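Local coordinates for RNA-induced transcriptional silencing complex protein tas3 (Schizosaccharomyces pombe, PDB 3D1B), which joins Ago1 and Chp1 in the core of the RNA-induced transcriptional silencing complex for heterochromatin formation, and is represented here by its C-terminal all-helical motif, at residues K23-F28 and L116-I121; Q54-V59 and K92-S97; I68-P73 and G104-L109; L78-N83 and F111-L116. All coordinates share one frame; numbering follows the deposited sequence.

In the fold
The four contacts tie together one small all-helical domain, in which helix 109-122 supplies one side of interactions 1 and 4 and its first residue, L109, to interaction 3. Interactions 1 and 4 share L116; their centres lie about 13 Å apart, and F27 packs on F111 and I115 between them. Interaction 2 lies near the middle of the chain, about 4 Å from its centre, where V94 meets A119 of interaction 1 and I115 of interaction 4. Interaction 3 lies at the surface, its centre about 19 Å from that of interaction 1 and 12 Å from that of interaction 4, which it meets through L109 against F80. Interactions 2 and 3 both touch the second subunit.

Interaction 1: K23-F28 and L116-I121; sequences KSLSFF and LKEASI
At the start of the short helix 26-29, S26 receives the carboxylate of E118, which reaches over from helix 109-122 and joins the N-terminal part of the domain to its last helix. The grip has two prongs. S26 N donates to E118 OE1 at 2.6 Å in an almost straight bond (169°), and S26 OG donates to E118 OE2, also at 2.6 Å. Each oxygen is met on its syn side, with the donor tilted a little over 20° from the carboxylate plane. S26 can offer both groups together because its OG lies beside its own backbone N (chi1 -62°), and a serine is short enough to keep the two donors close. A water adds a third link: F27 N donates to it at 2.9 Å, and it donates in turn to E118 OE1 at 2.7 Å. E118 spans the gap because its chain is extended beyond CG.

The buried L25 and E118 lie alongside, pointing opposite ways, with L25 CD2 3.7 Å from E118 OE1 and 4.1 Å from A119 CB. The small A119 leaves room for this methyl, and L25 also touches L122 of the same helix. One backbone N-H, one hydroxyl and a water that itself accepts from F27 N all donate to the carboxylate of E118, which probably favours its ionised form.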
# COMPACT_ATOMS: atom_id res chain seq x y z
N LYS A 23 11.09 12.63 -6.72
CA LYS A 23 11.79 13.79 -6.17
C LYS A 23 11.71 15.00 -7.10
O LYS A 23 11.86 16.14 -6.64
CB LYS A 23 13.25 13.46 -5.91
CG LYS A 23 13.46 12.49 -4.77
CD LYS A 23 14.95 12.30 -4.51
CE LYS A 23 15.19 11.40 -3.32
NZ LYS A 23 16.65 11.12 -3.19
N SER A 24 11.46 14.75 -8.38
CA SER A 24 11.38 15.81 -9.38
C SER A 24 10.00 16.46 -9.52
O SER A 24 9.85 17.44 -10.24
CB SER A 24 11.83 15.28 -10.74
OG SER A 24 13.16 14.79 -10.67
N LEU A 25 9.00 15.90 -8.85
CA LEU A 25 7.65 16.47 -8.92
C LEU A 25 7.63 17.78 -8.15
O LEU A 25 8.14 17.86 -7.04
CB LEU A 25 6.63 15.51 -8.30
CG LEU A 25 6.33 14.26 -9.12
CD1 LEU A 25 5.51 13.28 -8.30
CD2 LEU A 25 5.60 14.66 -10.40
N SER A 26 7.02 18.81 -8.74
CA SER A 26 6.95 20.10 -8.09
C SER A 26 6.26 19.98 -6.73
O SER A 26 6.66 20.64 -5.76
CB SER A 26 6.18 21.09 -8.97
OG SER A 26 6.85 21.28 -10.21
N PHE A 27 5.24 19.14 -6.67
CA PHE A 27 4.50 18.92 -5.44
C PHE A 27 5.41 18.38 -4.34
O PHE A 27 5.28 18.75 -3.17
CB PHE A 27 3.34 17.95 -5.71
CG PHE A 27 2.47 17.68 -4.52
CD1 PHE A 27 1.85 18.72 -3.82
CD2 PHE A 27 2.23 16.37 -4.11
CE1 PHE A 27 1.02 18.46 -2.73
CE2 PHE A 27 1.40 16.10 -3.02
CZ PHE A 27 0.79 17.15 -2.33
N PHE A 28 6.33 17.50 -4.71
CA PHE A 28 7.26 16.93 -3.75
C PHE A 28 8.24 18.02 -3.30
O PHE A 28 8.52 18.18 -2.11
CB PHE A 28 8.05 15.78 -4.39
CG PHE A 28 9.04 15.14 -3.47
CD1 PHE A 28 8.68 14.05 -2.67
CD2 PHE A 28 10.35 15.61 -3.40
CE1 PHE A 28 9.61 13.44 -1.82
CE2 PHE A 28 11.29 15.00 -2.56
CZ PHE A 28 10.92 13.92 -1.77
N LEU A 116 -0.39 15.00 -12.01
CA LEU A 116 -0.41 13.82 -12.87
C LEU A 116 0.24 14.13 -14.22
O LEU A 116 0.99 13.32 -14.75
CB LEU A 116 -1.85 13.34 -13.09
CG LEU A 116 -1.99 12.19 -14.08
CD1 LEU A 116 -1.32 10.94 -13.54
CD2 LEU A 116 -3.46 11.92 -14.36
N LYS A 117 -0.07 15.30 -14.76
CA LYS A 117 0.48 15.70 -16.05
C LYS A 117 2.00 15.81 -15.96
O LYS A 117 2.72 15.44 -16.89
CB LYS A 117 -0.11 17.04 -16.49
CG LYS A 117 0.34 17.48 -17.88
CD LYS A 117 -0.20 16.55 -18.95
CE LYS A 117 0.75 16.47 -20.14
NZ LYS A 117 1.14 17.83 -20.64
N GLU A 118 2.49 16.31 -14.84
CA GLU A 118 3.93 16.46 -14.64
C GLU A 118 4.57 15.08 -14.54
O GLU A 118 5.63 14.83 -15.12
CB GLU A 118 4.19 17.25 -13.36
CG GLU A 118 5.52 17.96 -13.31
CD GLU A 118 5.65 18.83 -12.08
OE1 GLU A 118 5.77 18.27 -10.98
OE2 GLU A 118 5.63 20.07 -12.22
N ALA A 119 3.92 14.17 -13.82
CA ALA A 119 4.44 12.82 -13.66
C ALA A 119 4.52 12.11 -15.01
O ALA A 119 5.48 11.39 -15.30
CB ALA A 119 3.56 12.02 -12.71
N SER A 120 3.50 12.31 -15.84
CA SER A 120 3.46 11.68 -17.15
C SER A 120 4.60 12.19 -18.02
O SER A 120 5.22 11.42 -18.76
CB SER A 120 2.12 11.96 -17.84
OG SER A 120 2.04 11.28 -19.08
N ILE A 121 4.88 13.49 -17.92
CA ILE A 121 5.95 14.10 -18.70
C ILE A 121 7.32 13.58 -18.25
O ILE A 121 8.19 13.29 -19.08
CB ILE A 121 5.92 15.64 -18.56
CG1 ILE A 121 4.68 16.19 -19.28
CG2 ILE A 121 7.19 16.26 -19.13
CD1 ILE A 121 4.45 17.68 -19.08
O HOH W 1 3.90 18.07 -9.07

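Interaction 2: Q54-V59 and K92-S97; sequences QVLQLV and KAVGSS
L56 of helix 52-60 packs against A93, V94 and S97 of helix 89-105, a buried helix-helix crossing in the core of this all-helical domain. The axes of segments 54-59 and 92-97 approach to 9.1 Å and cross at -36°.

Apolar contact is the work of L56. Its CD1 methyl presses on A93 CB at 3.6 Å and meets V94 CG2 at 3.9 Å; the small alanine lets the leucine tip settle against the helix backbone, and the branched valine flanks it. V94 also passes the packing on to I115 and A119 of helix 109-122.

Water links the backbones where the CA atoms of Q57 and S97 come within 5.0 Å of each other: one water donates to both Q57 O and S97 O. A second water bonds to S96 OG and, weakly, to Q57 OE1, and the amide nitrogen of Q57 turns to T103 O of the second subunit.

Serine suits this buried site because its hydroxyl can fold back onto its own helix. With chi1 at 54°, S97 OG lies 2.9 Å from A93 O and 2.7 Å from V94 O, while the same oxygen sits 3.8 Å from L56 CB.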
# COMPACT_ATOMS: atom_id res chain seq x y z
N GLN A 54 3.35 1.97 -2.61
CA GLN A 54 3.20 2.20 -1.19
C GLN A 54 4.06 3.38 -0.75
O GLN A 54 3.65 4.17 0.09
CB GLN A 54 3.56 0.93 -0.41
CG GLN A 54 2.57 -0.20 -0.65
CD GLN A 54 2.99 -1.51 -0.02
OE1 GLN A 54 4.00 -2.11 -0.41
NE2 GLN A 54 2.22 -1.97 0.96
N VAL A 55 5.25 3.50 -1.34
CA VAL A 55 6.12 4.62 -1.01
C VAL A 55 5.40 5.92 -1.37
O VAL A 55 5.36 6.86 -0.58
CB VAL A 55 7.46 4.56 -1.80
CG1 VAL A 55 8.22 5.87 -1.63
CG2 VAL A 55 8.29 3.40 -1.31
N LEU A 56 4.80 5.95 -2.56
CA LEU A 56 4.08 7.14 -3.01
C LEU A 56 2.93 7.49 -2.08
O LEU A 56 2.73 8.66 -1.73
CB LEU A 56 3.51 6.92 -4.42
CG LEU A 56 4.52 6.92 -5.57
CD1 LEU A 56 3.78 6.67 -6.87
CD2 LEU A 56 5.25 8.27 -5.61
N GLN A 57 2.17 6.49 -1.66
CA GLN A 57 1.05 6.76 -0.78
C GLN A 57 1.51 7.30 0.57
O GLN A 57 0.94 8.26 1.09
CB GLN A 57 0.21 5.49 -0.59
CG GLN A 57 -1.20 5.76 -0.08
CD GLN A 57 -2.08 4.52 -0.11
OE1 GLN A 57 -1.90 3.64 -0.95
NE2 GLN A 57 -3.05 4.45 0.79
N LEU A 58 2.55 6.69 1.14
CA LEU A 58 3.07 7.13 2.43
C LEU A 58 3.65 8.53 2.36
O LEU A 58 3.36 9.38 3.21
CB LEU A 58 4.12 6.14 2.93
CG LEU A 58 3.51 4.78 3.32
CD1 LEU A 58 4.62 3.80 3.67
CD2 LEU A 58 2.57 4.98 4.50
N VAL A 59 4.48 8.76 1.35
CA VAL A 59 5.11 10.06 1.18
C VAL A 59 4.11 11.18 0.97
O VAL A 59 4.19 12.23 1.61
CB VAL A 59 6.11 10.03 0.01
CG1 VAL A 59 6.58 11.44 -0.32
CG2 VAL A 59 7.31 9.16 0.38
N LYS A 92 0.45 6.64 -13.37
CA LYS A 92 -0.77 6.04 -12.82
C LYS A 92 -0.67 5.88 -11.31
O LYS A 92 -1.64 6.13 -10.58
CB LYS A 92 -1.04 4.68 -13.47
CG LYS A 92 -2.33 4.04 -12.96
CD LYS A 92 -2.62 2.69 -13.63
CE LYS A 92 -2.91 2.85 -15.12
NZ LYS A 92 -3.30 1.53 -15.72
N ALA A 93 0.49 5.45 -10.82
CA ALA A 93 0.68 5.27 -9.39
C ALA A 93 0.64 6.61 -8.67
O ALA A 93 0.12 6.71 -7.55
CB ALA A 93 2.00 4.55 -9.12
N VAL A 94 1.21 7.63 -9.29
CA VAL A 94 1.20 8.97 -8.70
C VAL A 94 -0.25 9.46 -8.66
O VAL A 94 -0.71 9.98 -7.65
CB VAL A 94 2.03 9.96 -9.54
CG1 VAL A 94 1.79 11.39 -9.07
CG2 VAL A 94 3.51 9.61 -9.42
N GLY A 95 -0.96 9.28 -9.77
CA GLY A 95 -2.35 9.71 -9.84
C GLY A 95 -3.22 9.06 -8.77
O GLY A 95 -4.01 9.74 -8.11
N SER A 96 -3.10 7.75 -8.61
CA SER A 96 -3.91 7.05 -7.61
C SER A 96 -3.58 7.52 -6.19
O SER A 96 -4.48 7.72 -5.37
CB SER A 96 -3.68 5.53 -7.71
OG SER A 96 -4.43 4.85 -6.72
N SER A 97 -2.30 7.73 -5.90
CA SER A 97 -1.90 8.18 -4.57
C SER A 97 -2.35 9.61 -4.29
O SER A 97 -2.75 9.92 -3.17
CB SER A 97 -0.38 8.06 -4.42
OG SER A 97 0.29 8.75 -5.45
O HOH W 2 -1.43 9.67 -0.37
O HOH W 3 -2.51 4.81 -4.12

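Interaction 3: I68-P73 and G104-L109; sequences IQENQP and GKNLSL
Q72 NE2 donates to two acceptors, L107 O at 3.0 Å and a water, also at 3.0 Å. Seen from L107, the donor stands above the carbonyl plane, 55° out of it, though L107 O lies close to the plane of the Q72 amide. The other end of the same amide accepts: L109 N donates to Q72 OE1 at 2.9 Å, in the carbonyl plane and on a lone pair. Glutamine suits the place, since its extended chain brings a donor and an acceptor to bear on one stretch of backbone, and the two bonds fix the rotation of the amide. L109 opens helix 109-122, just after the N-cap residue S108.

N106 is the second hub. The water held by Q72 also accepts from N106 ND2 at 2.7 Å, and another water accepts from both N106 ND2 and N71 N, so the side chain is tied to the facing loop through solvent. E70 lays its CG beside N106 OD1, with carboxylate and amide planes only 19° apart. In the backbone, Q69 N donates to N106 O at 2.9 Å, and the CA-H of I68 points to the same oxygen. The I68 side chain crosses N106 at a slant, which brings I68 CD1 to 3.2 Å from K105 O.

N106 leaves helix 89-105 with a positive phi of 61°, a conformation asparagine tolerates well. A single beta bridge between I68 and L107, with the Q72 amide bonds, joins a loop without regular structure to the turn between helices 89-105 and 109-122, at the surface of the helical domain.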
# COMPACT_ATOMS: atom_id res chain seq x y z
N ILE A 68 -7.12 23.58 -1.73
CA ILE A 68 -8.25 22.81 -1.23
C ILE A 68 -9.58 23.21 -1.85
O ILE A 68 -9.81 24.38 -2.12
CB ILE A 68 -8.37 22.99 0.31
CG1 ILE A 68 -7.14 22.39 1.00
CG2 ILE A 68 -9.66 22.36 0.83
CD1 ILE A 68 -7.00 20.92 0.78
N GLN A 69 -10.43 22.22 -2.08
CA GLN A 69 -11.78 22.48 -2.59
C GLN A 69 -12.68 21.40 -2.02
O GLN A 69 -12.49 20.21 -2.29
CB GLN A 69 -11.83 22.46 -4.12
CG GLN A 69 -13.22 22.76 -4.71
CD GLN A 69 -13.74 24.16 -4.38
OE1 GLN A 69 -13.00 25.14 -4.42
NE2 GLN A 69 -15.04 24.26 -4.08
N GLU A 70 -13.65 21.80 -1.21
CA GLU A 70 -14.56 20.84 -0.61
C GLU A 70 -15.72 20.51 -1.55
O GLU A 70 -16.03 21.28 -2.46
CB GLU A 70 -15.11 21.38 0.71
CG GLU A 70 -14.08 21.41 1.83
CD GLU A 70 -14.65 21.99 3.12
OE1 GLU A 70 -15.70 21.50 3.58
OE2 GLU A 70 -14.04 22.93 3.67
N ASN A 71 -16.34 19.36 -1.31
CA ASN A 71 -17.49 18.90 -2.09
C ASN A 71 -17.32 19.12 -3.59
O ASN A 71 -18.09 19.84 -4.22
CB ASN A 71 -18.75 19.61 -1.60
CG ASN A 71 -19.04 19.32 -0.14
OD1 ASN A 71 -19.24 18.17 0.24
ND2 ASN A 71 -19.05 20.36 0.68
N GLN A 72 -16.30 18.48 -4.15
CA GLN A 72 -16.01 18.59 -5.57
C GLN A 72 -17.00 17.76 -6.40
O GLN A 72 -17.45 16.69 -5.96
CB GLN A 72 -14.56 18.17 -5.82
CG GLN A 72 -13.58 18.89 -4.89
CD GLN A 72 -12.12 18.61 -5.21
OE1 GLN A 72 -11.65 18.89 -6.31
NE2 GLN A 72 -11.40 18.06 -4.23
N PRO A 73 -17.35 18.24 -7.60
CA PRO A 73 -18.29 17.57 -8.51
C PRO A 73 -17.94 16.14 -8.94
O PRO A 73 -16.79 15.84 -9.24
CB PRO A 73 -18.38 18.53 -9.69
CG PRO A 73 -17.03 19.19 -9.69
CD PRO A 73 -16.78 19.45 -8.23
N GLY A 104 -9.85 12.24 0.42
CA GLY A 104 -9.71 12.29 1.87
C GLY A 104 -9.30 13.60 2.50
O GLY A 104 -9.55 13.82 3.69
N LYS A 105 -8.68 14.48 1.72
CA LYS A 105 -8.24 15.75 2.26
C LYS A 105 -8.68 16.94 1.42
O LYS A 105 -8.19 18.06 1.62
CB LYS A 105 -6.72 15.74 2.42
CG LYS A 105 -6.26 14.63 3.35
CD LYS A 105 -4.76 14.55 3.43
CE LYS A 105 -4.34 13.62 4.56
NZ LYS A 105 -2.86 13.52 4.67
N ASN A 106 -9.59 16.70 0.49
CA ASN A 106 -10.11 17.76 -0.36
C ASN A 106 -9.07 18.46 -1.23
O ASN A 106 -9.23 19.63 -1.56
CB ASN A 106 -10.82 18.81 0.51
CG ASN A 106 -12.05 18.24 1.20
OD1 ASN A 106 -12.27 18.47 2.39
ND2 ASN A 106 -12.87 17.52 0.45
N LEU A 107 -8.01 17.74 -1.60
CA LEU A 107 -7.00 18.35 -2.46
C LEU A 107 -7.71 18.66 -3.77
O LEU A 107 -8.45 17.83 -4.31
CB LEU A 107 -5.82 17.38 -2.67
CG LEU A 107 -4.64 17.86 -3.52
CD1 LEU A 107 -3.35 17.21 -3.05
CD2 LEU A 107 -4.90 17.52 -4.98
N SER A 108 -7.52 19.87 -4.29
CA SER A 108 -8.16 20.30 -5.52
C SER A 108 -7.90 19.39 -6.72
O SER A 108 -6.75 19.11 -7.05
CB SER A 108 -7.71 21.72 -5.86
OG SER A 108 -8.20 22.10 -7.13
N LEU A 109 -8.97 18.95 -7.38
CA LEU A 109 -8.83 18.06 -8.54
C LEU A 109 -7.99 18.69 -9.65
O LEU A 109 -7.19 18.01 -10.29
CB LEU A 109 -10.21 17.67 -9.08
CG LEU A 109 -10.23 16.50 -10.07
CD1 LEU A 109 -9.82 15.22 -9.34
CD2 LEU A 109 -11.62 16.33 -10.67
O HOH W 4 -15.60 17.68 0.96
O HOH W 5 -12.82 16.50 -2.05

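Interaction 4: L78-N83 and F111-L116; sequences LMFLSN and FASQIL
The aromatic ring of F80 is the tightly packed part of this contact, bridging from helix 74-84 to A112 and S113 of helix 109-122. The segment axes are almost parallel (11°) but 11.7 Å apart, a gap that needs a long side chain. Phenylalanine supplies it: CG stands anti to the backbone N (chi1 177°), which sends the ring across. A112 CB meets F80 CE1 obliquely at 4.1 Å, and its small size lets the ring come close to the helix. The ring of Y99 in helix 89-105 also meets that of F80, the two planes about 20° apart. L116 adds a long contact from a buried side chain, its CD2 4.4 Å from F80 CE1.

S113 stands where the packed and looser parts meet: the residue is partly exposed, yet its OG lies at the ring edge, in the ring plane, 3.6 Å from F80 CD1, and turns back in a weak hydrogen bond to L109 O of its own helix. N83 marks the partly exposed border, where a polar residue is at home. Its OD1 lies 3.7 Å from L116 CD2 as the two side chains pass one another head to tail.

Helix 89-105 touches both partners, through Y99 on F80 and through I98 and V102 on A112. Three successive helices, the first and third nearly parallel where segments 78-83 and 111-116 face each other, make up this part of the all-alpha motif at the Tas3 C terminus.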
# COMPACT_ATOMS: atom_id res chain seq x y z
N LEU A 78 -15.05 11.52 -12.10
CA LEU A 78 -15.15 10.32 -12.92
C LEU A 78 -14.29 10.46 -14.17
O LEU A 78 -13.65 9.50 -14.60
CB LEU A 78 -16.61 10.05 -13.31
CG LEU A 78 -17.52 9.71 -12.13
CD1 LEU A 78 -18.94 9.47 -12.63
CD2 LEU A 78 -17.00 8.48 -11.41
N MET A 79 -14.24 11.66 -14.73
CA MET A 79 -13.43 11.88 -15.92
C MET A 79 -11.96 11.76 -15.52
O MET A 79 -11.13 11.27 -16.30
CB MET A 79 -13.70 13.27 -16.51
CG MET A 79 -13.23 13.44 -17.95
SD MET A 79 -14.03 12.26 -19.07
CE MET A 79 -15.68 12.75 -18.92
N PHE A 80 -11.63 12.21 -14.31
CA PHE A 80 -10.25 12.12 -13.82
C PHE A 80 -9.83 10.66 -13.74
O PHE A 80 -8.72 10.30 -14.13
CB PHE A 80 -10.12 12.76 -12.43
CG PHE A 80 -8.75 12.64 -11.82
CD1 PHE A 80 -7.76 13.59 -12.08
CD2 PHE A 80 -8.42 11.55 -11.00
CE1 PHE A 80 -6.48 13.48 -11.54
CE2 PHE A 80 -7.13 11.43 -10.45
CZ PHE A 80 -6.17 12.39 -10.72
N LEU A 81 -10.72 9.82 -13.22
CA LEU A 81 -10.42 8.40 -13.08
C LEU A 81 -10.35 7.69 -14.43
O LEU A 81 -9.54 6.79 -14.62
CB LEU A 81 -11.46 7.72 -12.18
CG LEU A 81 -11.40 8.12 -10.70
CD1 LEU A 81 -12.58 7.50 -9.94
CD2 LEU A 81 -10.07 7.67 -10.09
N SER A 82 -11.21 8.09 -15.37
CA SER A 82 -11.17 7.47 -16.69
C SER A 82 -9.84 7.79 -17.35
O SER A 82 -9.26 6.95 -18.04
CB SER A 82 -12.32 7.98 -17.58
OG SER A 82 -13.49 7.20 -17.40
N ASN A 83 -9.35 9.00 -17.12
CA ASN A 83 -8.08 9.42 -17.69
C ASN A 83 -6.92 8.72 -17.00
O ASN A 83 -5.93 8.37 -17.63
CB ASN A 83 -7.92 10.94 -17.57
CG ASN A 83 -6.60 11.43 -18.13
OD1 ASN A 83 -5.69 11.78 -17.37
ND2 ASN A 83 -6.49 11.45 -19.45
N PHE A 111 -5.55 20.66 -9.33
CA PHE A 111 -4.16 20.56 -8.88
C PHE A 111 -3.67 19.13 -9.08
O PHE A 111 -2.54 18.89 -9.53
CB PHE A 111 -4.07 20.96 -7.41
CG PHE A 111 -2.67 21.07 -6.88
CD1 PHE A 111 -1.83 22.11 -7.29
CD2 PHE A 111 -2.19 20.16 -5.95
CE1 PHE A 111 -0.54 22.24 -6.77
CE2 PHE A 111 -0.90 20.28 -5.42
CZ PHE A 111 -0.08 21.32 -5.83
N ALA A 112 -4.53 18.17 -8.75
CA ALA A 112 -4.18 16.76 -8.91
C ALA A 112 -3.86 16.48 -10.38
O ALA A 112 -2.92 15.76 -10.69
CB ALA A 112 -5.33 15.87 -8.45
N SER A 113 -4.65 17.06 -11.28
CA SER A 113 -4.42 16.87 -12.70
C SER A 113 -3.07 17.44 -13.13
O SER A 113 -2.39 16.87 -13.98
CB SER A 113 -5.55 17.50 -13.52
OG SER A 113 -6.75 16.76 -13.35
N GLN A 114 -2.67 18.56 -12.53
CA GLN A 114 -1.38 19.16 -12.85
C GLN A 114 -0.25 18.22 -12.42
O GLN A 114 0.71 18.00 -13.16
CB GLN A 114 -1.22 20.51 -12.16
CG GLN A 114 -2.18 21.57 -12.65
CD GLN A 114 -2.06 22.86 -11.86
OE1 GLN A 114 -1.00 23.50 -11.86
NE2 GLN A 114 -3.13 23.26 -11.19
N ILE A 115 -0.36 17.67 -11.21
CA ILE A 115 0.66 16.76 -10.70
C ILE A 115 0.76 15.54 -11.61
O ILE A 115 1.86 15.10 -11.97
CB ILE A 115 0.32 16.29 -9.27
CG1 ILE A 115 0.27 17.50 -8.32
CG2 ILE A 115 1.37 15.30 -8.78
CD1 ILE A 115 -0.17 17.15 -6.91
N LEU A 116 -0.39 15.00 -12.01
CA LEU A 116 -0.41 13.82 -12.87
C LEU A 116 0.24 14.13 -14.22
O LEU A 116 0.99 13.32 -14.75
CB LEU A 116 -1.85 13.34 -13.09
CG LEU A 116 -1.99 12.19 -14.08
CD1 LEU A 116 -1.32 10.94 -13.54
CD2 LEU A 116 -3.46 11.92 -14.36